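Local coordinates for protein (tenascin) (Gallus gallus, PDB 1QR4), which probably binds heparin and supports adhesion in the extracellular matrix through this pair of tandem fibronectin type III domains, at residues A[18-23]-A[91-97]; A[38-42]-A[60-65]; A[122-128]-A[162-168]. All blocks are in the same frame, centred on the assembly; numbering follows the deposited sequence.

Contact 1: A[18-23]-A[91-97]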
# COMPACT_ATOMS: atom_id res chain seq x y z
N PRO A 18 -4.64 -3.75 -4.21
CA PRO A 18 -4.24 -3.22 -2.91
C PRO A 18 -3.33 -1.99 -3.01
O PRO A 18 -2.34 -1.97 -3.75
CB PRO A 18 -3.50 -4.39 -2.26
CG PRO A 18 -4.18 -5.59 -2.83
CD PRO A 18 -4.34 -5.20 -4.30
N THR A 19 -3.68 -0.96 -2.25
CA THR A 19 -2.94 0.28 -2.17
C THR A 19 -2.56 0.46 -0.69
O THR A 19 -2.76 -0.46 0.10
CB THR A 19 -3.82 1.44 -2.72
OG1 THR A 19 -3.74 1.44 -4.15
CG2 THR A 19 -3.41 2.82 -2.18
N GLU A 20 -1.90 1.56 -0.35
CA GLU A 20 -1.50 1.83 1.02
C GLU A 20 -2.69 2.34 1.82
O GLU A 20 -2.76 2.17 3.04
CB GLU A 20 -0.44 2.93 1.06
CG GLU A 20 0.99 2.46 0.89
CD GLU A 20 1.96 3.61 0.75
OE1 GLU A 20 1.79 4.64 1.44
OE2 GLU A 20 2.90 3.48 -0.06
N THR A 21 -3.62 2.94 1.11
CA THR A 21 -4.75 3.55 1.76
C THR A 21 -6.09 3.11 1.16
O THR A 21 -7.16 3.48 1.66
CB THR A 21 -4.53 5.10 1.71
OG1 THR A 21 -5.55 5.79 2.44
CG2 THR A 21 -4.49 5.59 0.26
N THR A 22 -6.05 2.30 0.10
CA THR A 22 -7.29 1.84 -0.51
C THR A 22 -7.35 0.37 -0.85
O THR A 22 -6.34 -0.30 -0.95
CB THR A 22 -7.62 2.56 -1.84
OG1 THR A 22 -6.80 2.04 -2.88
CG2 THR A 22 -7.41 4.05 -1.72
N LEU A 23 -8.58 -0.08 -1.07
CA LEU A 23 -8.89 -1.44 -1.46
C LEU A 23 -10.03 -1.32 -2.43
O LEU A 23 -10.93 -0.51 -2.23
CB LEU A 23 -9.33 -2.27 -0.28
CG LEU A 23 -8.20 -2.73 0.63
CD1 LEU A 23 -8.78 -3.35 1.89
CD2 LEU A 23 -7.30 -3.72 -0.09
N GLY A 91 -9.07 -8.36 3.68
CA GLY A 91 -8.17 -7.71 2.76
C GLY A 91 -7.27 -6.83 3.58
O GLY A 91 -7.71 -6.12 4.48
N SER A 92 -5.97 -6.93 3.32
CA SER A 92 -5.01 -6.13 4.03
C SER A 92 -4.39 -5.13 3.06
O SER A 92 -4.22 -5.43 1.87
CB SER A 92 -3.94 -7.02 4.63
OG SER A 92 -3.45 -7.92 3.66
N THR A 93 -4.14 -3.92 3.54
CA THR A 93 -3.52 -2.88 2.72
C THR A 93 -2.03 -3.20 2.58
O THR A 93 -1.49 -3.97 3.38
CB THR A 93 -3.63 -1.48 3.36
OG1 THR A 93 -3.28 -1.57 4.75
CG2 THR A 93 -5.04 -0.93 3.21
N VAL A 94 -1.39 -2.64 1.56
CA VAL A 94 0.03 -2.89 1.36
C VAL A 94 0.86 -2.02 2.31
O VAL A 94 0.40 -0.97 2.74
CB VAL A 94 0.43 -2.58 -0.08
CG1 VAL A 94 0.21 -1.12 -0.39
CG2 VAL A 94 1.89 -2.95 -0.31
N VAL A 95 2.06 -2.48 2.67
CA VAL A 95 2.93 -1.71 3.57
C VAL A 95 3.22 -0.32 2.98
O VAL A 95 3.20 -0.13 1.76
CB VAL A 95 4.26 -2.47 3.84
CG1 VAL A 95 4.98 -2.79 2.54
CG2 VAL A 95 5.16 -1.68 4.77
N GLY A 96 3.44 0.66 3.86
CA GLY A 96 3.71 2.02 3.42
C GLY A 96 5.07 2.36 2.82
O GLY A 96 6.10 1.81 3.22
N SER A 97 5.06 3.28 1.85
CA SER A 97 6.28 3.77 1.18
C SER A 97 6.96 4.82 2.05
O SER A 97 6.28 5.52 2.81
CB SER A 97 5.92 4.51 -0.12
OG SER A 97 5.31 3.69 -1.09
O HOH W 1 2.75 0.67 -1.25

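Contact 2: A[38-42]-A[60-65]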
# COMPACT_ATOMS: atom_id res chain seq x y z
N ARG A 38 -24.93 -2.15 2.52
CA ARG A 38 -24.28 -1.57 3.68
C ARG A 38 -22.96 -2.29 3.76
O ARG A 38 -22.90 -3.52 3.74
CB ARG A 38 -25.09 -1.79 4.94
CG ARG A 38 -24.43 -1.22 6.17
CD ARG A 38 -25.15 -1.66 7.41
NE ARG A 38 -24.21 -1.98 8.48
CZ ARG A 38 -24.48 -1.86 9.78
NH1 ARG A 38 -25.67 -1.42 10.18
NH2 ARG A 38 -23.55 -2.16 10.68
N LEU A 39 -21.88 -1.53 3.75
CA LEU A 39 -20.54 -2.08 3.81
C LEU A 39 -19.95 -1.72 5.14
O LEU A 39 -19.95 -0.55 5.51
CB LEU A 39 -19.68 -1.47 2.70
CG LEU A 39 -18.19 -1.78 2.66
CD1 LEU A 39 -18.01 -3.21 2.29
CD2 LEU A 39 -17.51 -0.90 1.64
N THR A 40 -19.53 -2.73 5.89
CA THR A 40 -18.89 -2.48 7.18
C THR A 40 -17.53 -3.14 7.08
O THR A 40 -17.34 -4.10 6.33
CB THR A 40 -19.67 -3.09 8.37
OG1 THR A 40 -19.90 -4.48 8.14
CG2 THR A 40 -21.01 -2.39 8.57
N TYR A 41 -16.56 -2.56 7.76
CA TYR A 41 -15.21 -3.09 7.76
C TYR A 41 -14.61 -2.69 9.08
O TYR A 41 -14.74 -1.54 9.50
CB TYR A 41 -14.38 -2.52 6.60
CG TYR A 41 -14.22 -1.01 6.58
CD1 TYR A 41 -15.15 -0.21 5.91
CD2 TYR A 41 -13.12 -0.39 7.17
CE1 TYR A 41 -14.98 1.17 5.84
CE2 TYR A 41 -12.94 0.99 7.10
CZ TYR A 41 -13.87 1.77 6.43
OH TYR A 41 -13.71 3.14 6.36
N VAL A 42 -13.98 -3.64 9.77
CA VAL A 42 -13.40 -3.32 11.05
C VAL A 42 -11.90 -3.52 11.01
O VAL A 42 -11.40 -4.35 10.26
CB VAL A 42 -14.06 -4.14 12.22
CG1 VAL A 42 -15.52 -4.44 11.89
CG2 VAL A 42 -13.32 -5.42 12.50
N PHE A 60 -16.68 -0.70 -5.87
CA PHE A 60 -16.55 0.46 -5.00
C PHE A 60 -15.14 0.46 -4.45
O PHE A 60 -14.65 -0.58 -4.01
CB PHE A 60 -17.55 0.36 -3.85
CG PHE A 60 -17.27 1.27 -2.69
CD1 PHE A 60 -16.34 0.92 -1.72
CD2 PHE A 60 -17.95 2.48 -2.56
CE1 PHE A 60 -16.09 1.75 -0.63
CE2 PHE A 60 -17.71 3.32 -1.47
CZ PHE A 60 -16.77 2.96 -0.51
N ILE A 61 -14.48 1.63 -4.50
CA ILE A 61 -13.12 1.77 -3.97
C ILE A 61 -13.18 2.22 -2.52
O ILE A 61 -13.66 3.31 -2.21
CB ILE A 61 -12.27 2.80 -4.74
CG1 ILE A 61 -12.17 2.43 -6.22
CG2 ILE A 61 -10.86 2.84 -4.16
CD1 ILE A 61 -11.34 1.23 -6.49
N LEU A 62 -12.70 1.35 -1.65
CA LEU A 62 -12.69 1.65 -0.23
C LEU A 62 -11.48 2.55 0.03
O LEU A 62 -10.37 2.25 -0.40
CB LEU A 62 -12.59 0.35 0.54
CG LEU A 62 -12.86 0.40 2.03
CD1 LEU A 62 -14.04 1.29 2.36
CD2 LEU A 62 -13.11 -1.03 2.47
N ARG A 63 -11.69 3.65 0.73
CA ARG A 63 -10.59 4.59 1.00
C ARG A 63 -10.49 5.05 2.45
O ARG A 63 -11.43 4.90 3.26
CB ARG A 63 -10.75 5.82 0.09
CG ARG A 63 -10.57 5.55 -1.40
CD ARG A 63 -11.04 6.74 -2.22
NE ARG A 63 -12.49 6.89 -2.19
CZ ARG A 63 -13.29 6.80 -3.25
NH1 ARG A 63 -12.78 6.57 -4.45
NH2 ARG A 63 -14.60 6.92 -3.11
N GLY A 64 -9.35 5.65 2.78
CA GLY A 64 -9.13 6.17 4.12
C GLY A 64 -8.63 5.14 5.10
O GLY A 64 -8.77 5.31 6.31
N LEU A 65 -8.00 4.10 4.57
CA LEU A 65 -7.49 3.02 5.39
C LEU A 65 -6.03 3.27 5.82
O LEU A 65 -5.39 4.21 5.35
CB LEU A 65 -7.60 1.71 4.60
CG LEU A 65 -8.94 1.45 3.90
CD1 LEU A 65 -8.90 0.09 3.22
CD2 LEU A 65 -10.08 1.53 4.89

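Contact 3: A[122-128]-A[162-168]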
# COMPACT_ATOMS: atom_id res chain seq x y z
N VAL A 122 7.65 -1.64 10.01
CA VAL A 122 8.55 -2.03 8.92
C VAL A 122 9.79 -2.77 9.39
O VAL A 122 10.47 -2.34 10.32
CB VAL A 122 8.97 -0.78 8.08
CG1 VAL A 122 9.17 0.43 8.99
CG2 VAL A 122 10.25 -1.06 7.30
N ASP A 123 10.10 -3.87 8.70
CA ASP A 123 11.26 -4.70 9.02
C ASP A 123 12.56 -4.20 8.40
O ASP A 123 13.58 -4.13 9.08
CB ASP A 123 11.05 -6.15 8.58
CG ASP A 123 9.84 -6.80 9.20
OD1 ASP A 123 9.21 -6.20 10.11
OD2 ASP A 123 9.52 -7.93 8.77
N SER A 124 12.52 -3.88 7.10
CA SER A 124 13.69 -3.38 6.37
C SER A 124 13.35 -2.45 5.19
O SER A 124 12.19 -2.12 4.97
CB SER A 124 14.54 -4.57 5.87
OG SER A 124 13.79 -5.44 5.04
N TYR A 125 14.38 -2.00 4.47
CA TYR A 125 14.20 -1.13 3.31
C TYR A 125 15.11 -1.61 2.18
O TYR A 125 16.26 -1.96 2.42
CB TYR A 125 14.61 0.31 3.62
CG TYR A 125 13.80 0.99 4.69
CD1 TYR A 125 12.58 1.58 4.39
CD2 TYR A 125 14.26 1.07 6.00
CE1 TYR A 125 11.84 2.25 5.36
CE2 TYR A 125 13.53 1.73 6.99
CZ TYR A 125 12.32 2.31 6.66
OH TYR A 125 11.60 2.97 7.62
N ARG A 126 14.60 -1.66 0.95
CA ARG A 126 15.43 -2.06 -0.18
C ARG A 126 15.77 -0.82 -1.03
O ARG A 126 14.91 -0.26 -1.73
CB ARG A 126 14.78 -3.16 -1.01
CG ARG A 126 15.45 -4.52 -0.81
CD ARG A 126 15.09 -5.52 -1.91
NE ARG A 126 13.82 -6.21 -1.66
CZ ARG A 126 13.65 -7.17 -0.76
NH1 ARG A 126 14.67 -7.57 -0.01
NH2 ARG A 126 12.46 -7.74 -0.62
N VAL A 127 17.02 -0.37 -0.89
CA VAL A 127 17.54 0.79 -1.60
C VAL A 127 18.26 0.36 -2.86
O VAL A 127 19.37 -0.18 -2.80
CB VAL A 127 18.55 1.57 -0.73
CG1 VAL A 127 19.01 2.82 -1.46
CG2 VAL A 127 17.94 1.93 0.61
N SER A 128 17.65 0.58 -4.01
CA SER A 128 18.29 0.24 -5.27
C SER A 128 18.83 1.51 -5.96
O SER A 128 18.35 2.62 -5.71
CB SER A 128 17.32 -0.50 -6.20
OG SER A 128 16.31 0.36 -6.69
N VAL A 162 17.63 6.44 -7.93
CA VAL A 162 17.64 5.78 -6.63
C VAL A 162 16.26 5.56 -6.07
O VAL A 162 15.59 6.50 -5.67
CB VAL A 162 18.44 6.58 -5.58
CG1 VAL A 162 18.30 5.94 -4.19
CG2 VAL A 162 19.90 6.65 -5.98
N ASN A 163 15.92 4.28 -5.93
CA ASN A 163 14.63 3.83 -5.42
C ASN A 163 14.78 3.24 -4.03
O ASN A 163 15.78 2.59 -3.71
CB ASN A 163 14.06 2.76 -6.34
CG ASN A 163 14.07 3.18 -7.80
OD1 ASN A 163 14.85 2.68 -8.60
ND2 ASN A 163 13.17 4.10 -8.15
N ILE A 164 13.78 3.48 -3.19
CA ILE A 164 13.76 2.95 -1.83
C ILE A 164 12.39 2.31 -1.61
O ILE A 164 11.35 2.90 -1.95
CB ILE A 164 14.00 4.06 -0.80
CG1 ILE A 164 15.37 4.70 -1.06
CG2 ILE A 164 13.94 3.48 0.61
CD1 ILE A 164 15.68 5.88 -0.17
N ILE A 165 12.39 1.09 -1.07
CA ILE A 165 11.15 0.35 -0.83
C ILE A 165 11.12 -0.17 0.59
O ILE A 165 12.15 -0.57 1.12
CB ILE A 165 11.09 -0.87 -1.77
CG1 ILE A 165 10.76 -0.42 -3.18
CG2 ILE A 165 10.08 -1.88 -1.30
CD1 ILE A 165 10.83 -1.54 -4.20
N SER A 166 9.94 -0.13 1.22
CA SER A 166 9.77 -0.66 2.58
C SER A 166 9.43 -2.15 2.48
O SER A 166 8.72 -2.57 1.55
CB SER A 166 8.61 0.01 3.31
OG SER A 166 8.79 1.39 3.39
N VAL A 167 9.89 -2.92 3.46
CA VAL A 167 9.63 -4.35 3.48
C VAL A 167 9.21 -4.82 4.87
O VAL A 167 9.81 -4.44 5.87
CB VAL A 167 10.86 -5.18 3.03
CG1 VAL A 167 10.50 -6.66 2.97
CG2 VAL A 167 11.34 -4.72 1.68
N LYS A 168 8.14 -5.59 4.92
CA LYS A 168 7.65 -6.14 6.17
C LYS A 168 7.21 -7.56 5.85
O LYS A 168 6.30 -7.78 5.05
CB LYS A 168 6.50 -5.31 6.73
CG LYS A 168 6.15 -5.64 8.18
CD LYS A 168 4.77 -6.28 8.30
CE LYS A 168 4.52 -6.84 9.71
NZ LYS A 168 5.37 -8.05 10.02
O HOH W 2 17.54 1.51 -9.37

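Contact 1: A[18-23]-A[91-97]
E20 reaches along 91-97 and sets its carboxylate at S97. The side chain leaves the backbone away from that segment. With CG anti to the carbonyl carbon (chi1 -86°) and the chain extended beyond it, the carboxylate still gets to S97. There E20 OE2 accepts a weak hydrogen bond from S97 N, at 2.9 Å. S97 OG lies 2.6 Å from E20 OE2, but E174 O is also within reach of its one proton, and which of the two takes it is not settled. A water adds a further link. It donates to E20 OE2 and to V95 O, both at 3.1 Å, and ties the carboxylate to the V95 carbonyl.

One direct backbone bond joins the segments: V94 N donates to T19 O at 3.0 Å. The bond is fairly straight at 163°, but V94 N stands above the carbonyl plane of T19. This polar grip lies where the first fibronectin type III domain gives way to the second. The turn leading into strand 22-28 rests on the linker that leaves strand 87-92.

The remaining touches are van der Waals contacts, mostly of carbons against backbone. V94 points at the turn, and its CG1 branch sits between its own N and carbonyl carbon (chi1 63°). This lays V94 CG1 against the T19-E20 peptide, 3.4 Å from E20 N, with E20 CG further off. T93 brings CB to 3.5 Å from T19 O, while its hydroxyl hydrogen-bonds to D66 O and T69 N. Where strand 22-28 begins, L23 CD1 comes to 3.9 Å from G91 O, near the end of strand 87-92.

Contact 2: A[38-42]-A[60-65]
Y41 lays its ring against L62, with L62 CD2 over one face, 4.1 Å above the plane and offset toward the rim. The other methyl of the same leucine, L62 CD1, comes to 3.6 Å from Y41 CE1. Two branches of one side chain thus share the CD1–CE1 side of the ring. L65 reaches in from the same side of the ring plane, with L65 CD2 3.7 Å from Y41 CE2. It approaches at a slant. The tyrosine CG lies between the backbone N and the carbonyl carbon (chi1 59°), which turns the ring across toward 60-65. There the two leucines lie on one side of it, L62 near CD1 and CE1, L65 near CE2.

L39 stands two residues back on the same side of its strand. Its CG is anti to the backbone N (chi1 173°), and the branch that does the touching is CD2. L39 CD2 lies 3.8 Å from F60 CE1 and 4.2 Å from L62 CD1. L62 CD1 also lies at the edge of the F60 ring, in its plane. L62 therefore fills the space between the tyrosine and the phenylalanine. These side-chain contacts are apolar throughout. Around them, I73 and L25 also touch L39, and Y71 touches L65.

The two strands run at 34° to each other, and their axes come no nearer than 10.7 Å. They are not neighbours in one sheet but face each other across the core. R38 and T40 point to the other side of strand 38-42. R38 belongs to the putative heparin-binding site and forms a salt bridge with E50. This packing of strand 36-42 on strand 59-63 forms part of the hydrophobic core between the two sheets of a fibronectin type III beta-sandwich.

Contact 3: A[122-128]-A[162-168]
S124 and V167 exchange backbone bonds at the start of an antiparallel pairing of strands 124-128 and 162-168. S124 N donates to V167 O at 3.0 Å, and V167 N donates back to S124 O. R126 with I165 and S128 with N163 are the next hydrogen-bonded pairs. V167 O takes a second donor, D123 N, at 2.9 Å and in the carbonyl plane. D123 and S124 thus both face V167, which makes a classic beta bulge.

Further polar contacts come from side chains. A water donates to N163 OD1 at 3.0 Å and also hydrogen-bonds to S128 OG, so it bridges the two. D123 turns OD2 to G169 N, which hydrogen-bonds to it. D123 OD1 lies 4.3 Å from K168 NZ, too far for a salt bridge. With an alanine in place of D123, G169 N would probably lose its side-chain acceptor and the K168 amine its nearby opposite charge.

V127 and I164 make an apolar pair, side by side on the face they share with Y125 and S166. The V127 CG1 branch, anti to the backbone N (chi1 -176°), lies 4.1 Å from I164 CG1. On the other face a methyl covers a flat cation: V167 CG2 sits 3.9 Å above the R126 guanidinium plane, toward its rim, although this arginine is poorly ordered.

W115 of strand 111-115 packs on Y125, V127 and I164 from the opposing sheet. Within their own sheet the two strands are central: strand 138-143 flanks 124-131, and strand 171-181 flanks 159-168.

From the N terminus, segment 18-23 opens first, at the head of strand 22-28. Contact 2 opens and closes inside the long loop that contact 1 later closes, so it is nested there. It joins the two sheets of the first domain. The two contacts also touch, since strands 22-28 and 59-63 are neighbours: L23 O and L62 N probably hydrogen-bond. Contact 1 closes at 91-97, where the chain passes to the second domain. Contact 3 follows in series and pairs two strands of one sheet there. G96 O probably hydrogen-bonds to S166 OG, so contact 1 reaches contact 3. Contacts 2 and 3 stay about 15 Å apart at their nearest atoms.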